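Catalase-3 (Neurospora crassa, PDB 4AJ9) breaks down hydrogen peroxide to water and molecular oxygen, using a heme cofactor and working as a tetramer of identical chains. Local coordinates at residues Trp241-Val246 with Trp623-Ala628; Ala530-Gly535 with Ala584-Val589. One frame throughout, in Å; residues are numbered along the deposited sequence. Where two conformers were deposited one is given.

Contact 1 joins two parts of the chain that are far apart in sequence: helix 241-250 of the catalase region and the segment leading into strand 627-630 of the C-terminal domain. Contact 2 lies within that C-terminal domain and pairs strands 533-537 and 587-590. The two centres are about 11 Å apart. Strand 627-630 is the next neighbour of strand 587-590 in the same parallel sheet, with A628 N 2.9 Å from V588 O and P626 O 3.2 Å from V588 N. A side chain also links them: K625 NZ of contact 1 lies 2.9 Å from F585 O of contact 2. Both contacts lie away from the heme pocket and the active site.

Contact 1: Trp241-Val246 with Trp623-Ala628; sequences WEEAQV and WGKPVA
The indole of W623 lies against one side of helix 241-250, with E243 over its face. E243 CB sits 3.9 Å from the centroid of the five-membered ring of W623 and 18° off its normal, a CH-pi contact. E243 CG sits beside the six-membered ring, 3.6 Å from W623 CE3. CG of E243 is anti to the backbone N (chi1 177°), and the chain beyond is extended. This carries the carboxylate past the indole to K625, the two planes of E243 and W623 being 26° apart. K625 comes from the opposite direction, bent at its last torsion, and forms a salt bridge with E243. The modelled distance from E243 OE2 to K625 NZ, 2.4 Å, is very short, so its exact value is doubtful. The other carboxylate oxygen, OE1, has a salt bridge to K669 and a bond from V240 N. Both oxygens of this buried carboxylate are thus held.

Two more side chains touch W623, neither squarely over a face nor at its edge. E242 CG passes NE1 of W623 at 3.6 Å. The V246 side chain runs at about a right angle to that of W623, with V246 CB 4.0 Å from W623 CH2. Replacing W623 by an alanine would probably open a gap beside V246 and strip the flat surface from under the E243 methylenes.

W623 follows helix 612-622, which ends in a Schellman motif with G624, at positive phi, as the C-prime residue. T583 packs on V246 and W623, and P609 of the second subunit on E242. The contact joins helix 241-250 to the loop between helix 612-622 and strand 627-630, close to a subunit interface.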
# COMPACT_ATOMS: atom_id res chain seq x y z
N TRP C 241 -36.01 19.45 9.68
CA TRP C 241 -35.58 18.05 9.80
C TRP C 241 -36.45 17.07 8.99
O TRP C 241 -35.93 16.24 8.24
CB TRP C 241 -35.49 17.62 11.27
CG TRP C 241 -35.08 16.18 11.42
CD1 TRP C 241 -35.78 15.19 12.05
CD2 TRP C 241 -33.89 15.57 10.90
NE1 TRP C 241 -35.09 14.00 11.96
CE2 TRP C 241 -33.94 14.20 11.26
CE3 TRP C 241 -32.80 16.03 10.16
CZ2 TRP C 241 -32.92 13.31 10.93
CZ3 TRP C 241 -31.80 15.14 9.81
CH2 TRP C 241 -31.86 13.79 10.20
N GLU C 242 -37.77 17.20 9.13
CA GLU C 242 -38.69 16.32 8.41
C GLU C 242 -38.51 16.40 6.89
O GLU C 242 -38.80 15.45 6.19
CB GLU C 242 -40.16 16.61 8.82
CG GLU C 242 -40.60 18.06 8.72
CD GLU C 242 -40.34 18.86 9.99
OE1 GLU C 242 -39.42 18.52 10.76
OE2 GLU C 242 -41.07 19.86 10.21
N GLU C 243 -38.04 17.55 6.40
CA GLU C 243 -37.73 17.75 4.99
C GLU C 243 -36.41 17.08 4.63
O GLU C 243 -36.32 16.33 3.65
CB GLU C 243 -37.59 19.25 4.74
CG GLU C 243 -37.21 19.67 3.33
CD GLU C 243 -37.09 21.18 3.22
OE1 GLU C 243 -36.90 21.84 4.27
OE2 GLU C 243 -37.21 21.72 2.09
N ALA C 244 -35.39 17.38 5.42
CA ALA C 244 -34.04 16.83 5.20
C ALA C 244 -34.05 15.30 5.13
O ALA C 244 -33.27 14.71 4.38
CB ALA C 244 -33.09 17.31 6.30
N GLN C 245 -34.94 14.68 5.90
CA GLN C 245 -35.02 13.22 5.92
C GLN C 245 -35.55 12.64 4.61
O GLN C 245 -35.00 11.68 4.09
CB GLN C 245 -35.90 12.74 7.06
CG GLN C 245 -35.29 12.90 8.43
CD GLN C 245 -36.01 12.05 9.43
OE1 GLN C 245 -37.19 12.25 9.69
NE2 GLN C 245 -35.32 11.06 9.98
N VAL C 246 -36.63 13.21 4.09
CA VAL C 246 -37.17 12.76 2.82
C VAL C 246 -36.17 13.04 1.71
O VAL C 246 -35.97 12.22 0.81
CB VAL C 246 -38.52 13.45 2.52
CG1 VAL C 246 -38.95 13.15 1.09
CG2 VAL C 246 -39.58 13.00 3.54
N TRP C 623 -43.35 22.18 5.18
CA TRP C 623 -41.93 22.44 5.35
C TRP C 623 -41.62 23.93 5.29
O TRP C 623 -40.45 24.33 5.25
CB TRP C 623 -41.15 21.67 4.29
CG TRP C 623 -41.31 20.18 4.45
CD1 TRP C 623 -41.73 19.52 5.57
CD2 TRP C 623 -41.05 19.18 3.47
NE1 TRP C 623 -41.73 18.16 5.35
CE2 TRP C 623 -41.32 17.92 4.06
CE3 TRP C 623 -40.60 19.21 2.14
CZ2 TRP C 623 -41.17 16.72 3.37
CZ3 TRP C 623 -40.46 18.01 1.45
CH2 TRP C 623 -40.73 16.78 2.08
N GLY C 624 -42.67 24.75 5.29
CA GLY C 624 -42.53 26.20 5.39
C GLY C 624 -42.17 26.96 4.12
O GLY C 624 -41.78 28.13 4.19
N LYS C 625 -42.29 26.32 2.97
CA LYS C 625 -41.95 26.96 1.70
C LYS C 625 -43.03 27.94 1.25
O LYS C 625 -44.21 27.77 1.58
CB LYS C 625 -41.75 25.92 0.59
CG LYS C 625 -40.73 24.84 0.89
CD LYS C 625 -40.60 23.85 -0.27
CE LYS C 625 -39.74 22.66 0.11
NZ LYS C 625 -38.35 23.12 0.46
N PRO C 626 -42.64 28.97 0.50
CA PRO C 626 -43.63 29.75 -0.24
C PRO C 626 -44.40 28.81 -1.16
O PRO C 626 -43.77 28.10 -1.94
CB PRO C 626 -42.79 30.70 -1.10
CG PRO C 626 -41.44 30.70 -0.50
CD PRO C 626 -41.26 29.42 0.23
N VAL C 627 -45.73 28.77 -1.05
CA VAL C 627 -46.54 28.01 -1.98
C VAL C 627 -47.58 28.92 -2.63
O VAL C 627 -47.95 29.96 -2.08
CB VAL C 627 -47.21 26.79 -1.31
CG1 VAL C 627 -46.15 25.86 -0.71
CG2 VAL C 627 -48.21 27.24 -0.24
N ALA C 628 -48.05 28.54 -3.81
CA ALA C 628 -48.94 29.42 -4.56
C ALA C 628 -49.80 28.69 -5.57
O ALA C 628 -49.59 27.51 -5.86
CB ALA C 628 -48.14 30.52 -5.23

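Contact 2: Ala530-Gly535 with Ala584-Val589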
# COMPACT_ATOMS: atom_id res chain seq x y z
N ALA C 530 -31.40 34.41 -6.52
CA ALA C 530 -30.79 33.78 -7.68
C ALA C 530 -30.53 32.30 -7.40
O ALA C 530 -30.14 31.93 -6.30
CB ALA C 530 -29.50 34.48 -8.05
N THR C 531 -30.76 31.46 -8.42
CA THR C 531 -30.58 30.01 -8.35
C THR C 531 -31.66 29.26 -7.58
O THR C 531 -31.76 28.04 -7.71
CB THR C 531 -29.23 29.59 -7.75
OG1 THR C 531 -29.30 29.64 -6.32
CG2 THR C 531 -28.11 30.49 -8.25
N LEU C 532 -32.46 29.94 -6.76
CA LEU C 532 -33.47 29.22 -6.00
C LEU C 532 -34.48 28.57 -6.97
O LEU C 532 -34.65 29.01 -8.11
CB LEU C 532 -34.16 30.11 -4.97
CG LEU C 532 -33.24 30.64 -3.87
CD1 LEU C 532 -34.05 31.26 -2.75
CD2 LEU C 532 -32.33 29.55 -3.33
N ARG C 533 -35.13 27.51 -6.50
CA ARG C 533 -35.82 26.59 -7.38
C ARG C 533 -37.33 26.64 -7.19
O ARG C 533 -37.83 26.60 -6.06
CB ARG C 533 -35.31 25.16 -7.13
CG ARG C 533 -33.84 24.98 -7.51
CD ARG C 533 -33.16 23.86 -6.71
NE ARG C 533 -31.74 23.71 -7.06
CZ ARG C 533 -31.28 22.89 -8.00
NH1 ARG C 533 -32.12 22.13 -8.70
NH2 ARG C 533 -29.97 22.83 -8.25
N VAL C 534 -38.06 26.72 -8.29
CA VAL C 534 -39.51 26.74 -8.24
C VAL C 534 -40.06 25.54 -8.99
O VAL C 534 -39.74 25.32 -10.15
CB VAL C 534 -40.05 28.04 -8.86
CG1 VAL C 534 -41.57 28.10 -8.73
CG2 VAL C 534 -39.41 29.24 -8.18
N GLY C 535 -40.87 24.74 -8.30
CA GLY C 535 -41.57 23.66 -8.95
C GLY C 535 -42.95 24.14 -9.36
O GLY C 535 -43.76 24.51 -8.51
N ALA C 584 -37.11 19.06 -3.71
CA ALA C 584 -36.25 19.57 -4.78
C ALA C 584 -36.38 21.07 -4.99
O ALA C 584 -35.56 21.68 -5.69
CB ALA C 584 -36.54 18.86 -6.08
N PHE C 585 -37.39 21.67 -4.38
CA PHE C 585 -37.75 23.04 -4.69
C PHE C 585 -37.78 23.93 -3.46
O PHE C 585 -37.98 23.47 -2.35
CB PHE C 585 -39.11 23.10 -5.40
CG PHE C 585 -39.23 22.11 -6.52
CD1 PHE C 585 -38.45 22.24 -7.65
CD2 PHE C 585 -40.10 21.04 -6.42
CE1 PHE C 585 -38.55 21.34 -8.68
CE2 PHE C 585 -40.21 20.13 -7.46
CZ PHE C 585 -39.42 20.27 -8.58
N ASP C 586 -37.59 25.22 -3.69
CA ASP C 586 -37.65 26.20 -2.62
C ASP C 586 -39.03 26.84 -2.57
O ASP C 586 -39.42 27.44 -1.57
CB ASP C 586 -36.55 27.24 -2.81
CG ASP C 586 -35.17 26.62 -2.82
OD1 ASP C 586 -34.78 26.09 -1.77
OD2 ASP C 586 -34.47 26.68 -3.87
N ALA C 587 -39.78 26.69 -3.66
CA ALA C 587 -41.17 27.17 -3.73
C ALA C 587 -41.99 26.25 -4.63
O ALA C 587 -41.46 25.66 -5.57
CB ALA C 587 -41.21 28.62 -4.23
N VAL C 588 -43.29 26.12 -4.35
CA VAL C 588 -44.16 25.26 -5.15
C VAL C 588 -45.38 26.05 -5.64
O VAL C 588 -46.11 26.63 -4.84
CB VAL C 588 -44.62 24.02 -4.36
CG1 VAL C 588 -45.58 23.19 -5.20
CG2 VAL C 588 -43.42 23.20 -3.96
N VAL C 589 -45.59 26.08 -6.95
CA VAL C 589 -46.70 26.84 -7.50
C VAL C 589 -47.57 26.00 -8.43
O VAL C 589 -47.07 25.38 -9.37
CB VAL C 589 -46.21 28.10 -8.25
CG1 VAL C 589 -45.61 29.10 -7.28
CG2 VAL C 589 -45.20 27.72 -9.32
O HOH W 1 -34.92 21.75 -8.56
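Two adjacent parallel strands, 533-537 and 587-590, meet here in the middle of the six-stranded sheet of the C-terminal domain. The sheet runs 575-576, 561-566, 533-537, 587-590, 627-630, 649-652, with helices packed on it, consistent with the glutaminase I-like fold of its clan. V534 pairs with A587 and G535 with V588. G535 N gives a bond of 2.9 Å to A587 O, and V589 N gives one of 2.9 Å to G535 O. At the start of the pair R533 O takes two donors, D586 N at 2.8 Å and A587 N at 3.1 Å. The D586 donor is tilted 27° from the carbonyl plane.

D586 also returns a bond. With CG beside its own backbone N (chi1 -59°), D586 OD2 accepts from R533 N at 2.8 Å through its anti lone pair. G535 CA lies over the face of the F585 ring, 3.6 Å from its centroid and 9° off the normal, a CH-pi contact. A584 CB covers the opposite face. A CB at G535 would come too close to the ring. On the other side of the sheet V534 CG1 touches V589 CG2 at 3.7 Å, and V661 of helix 654-667 packs on V589.

The R533 side chain runs on past the strands to D261, where NH2 makes a salt bridge. A water at the guanidinium edge bridges NH1 to A584 O. D586 OD2 takes the R533 backbone N-H, and OD1 pairs with R201 of the catalase region. This charge pairing probably keeps the buried D586 ionised and ties the start of these two strands to the catalase region.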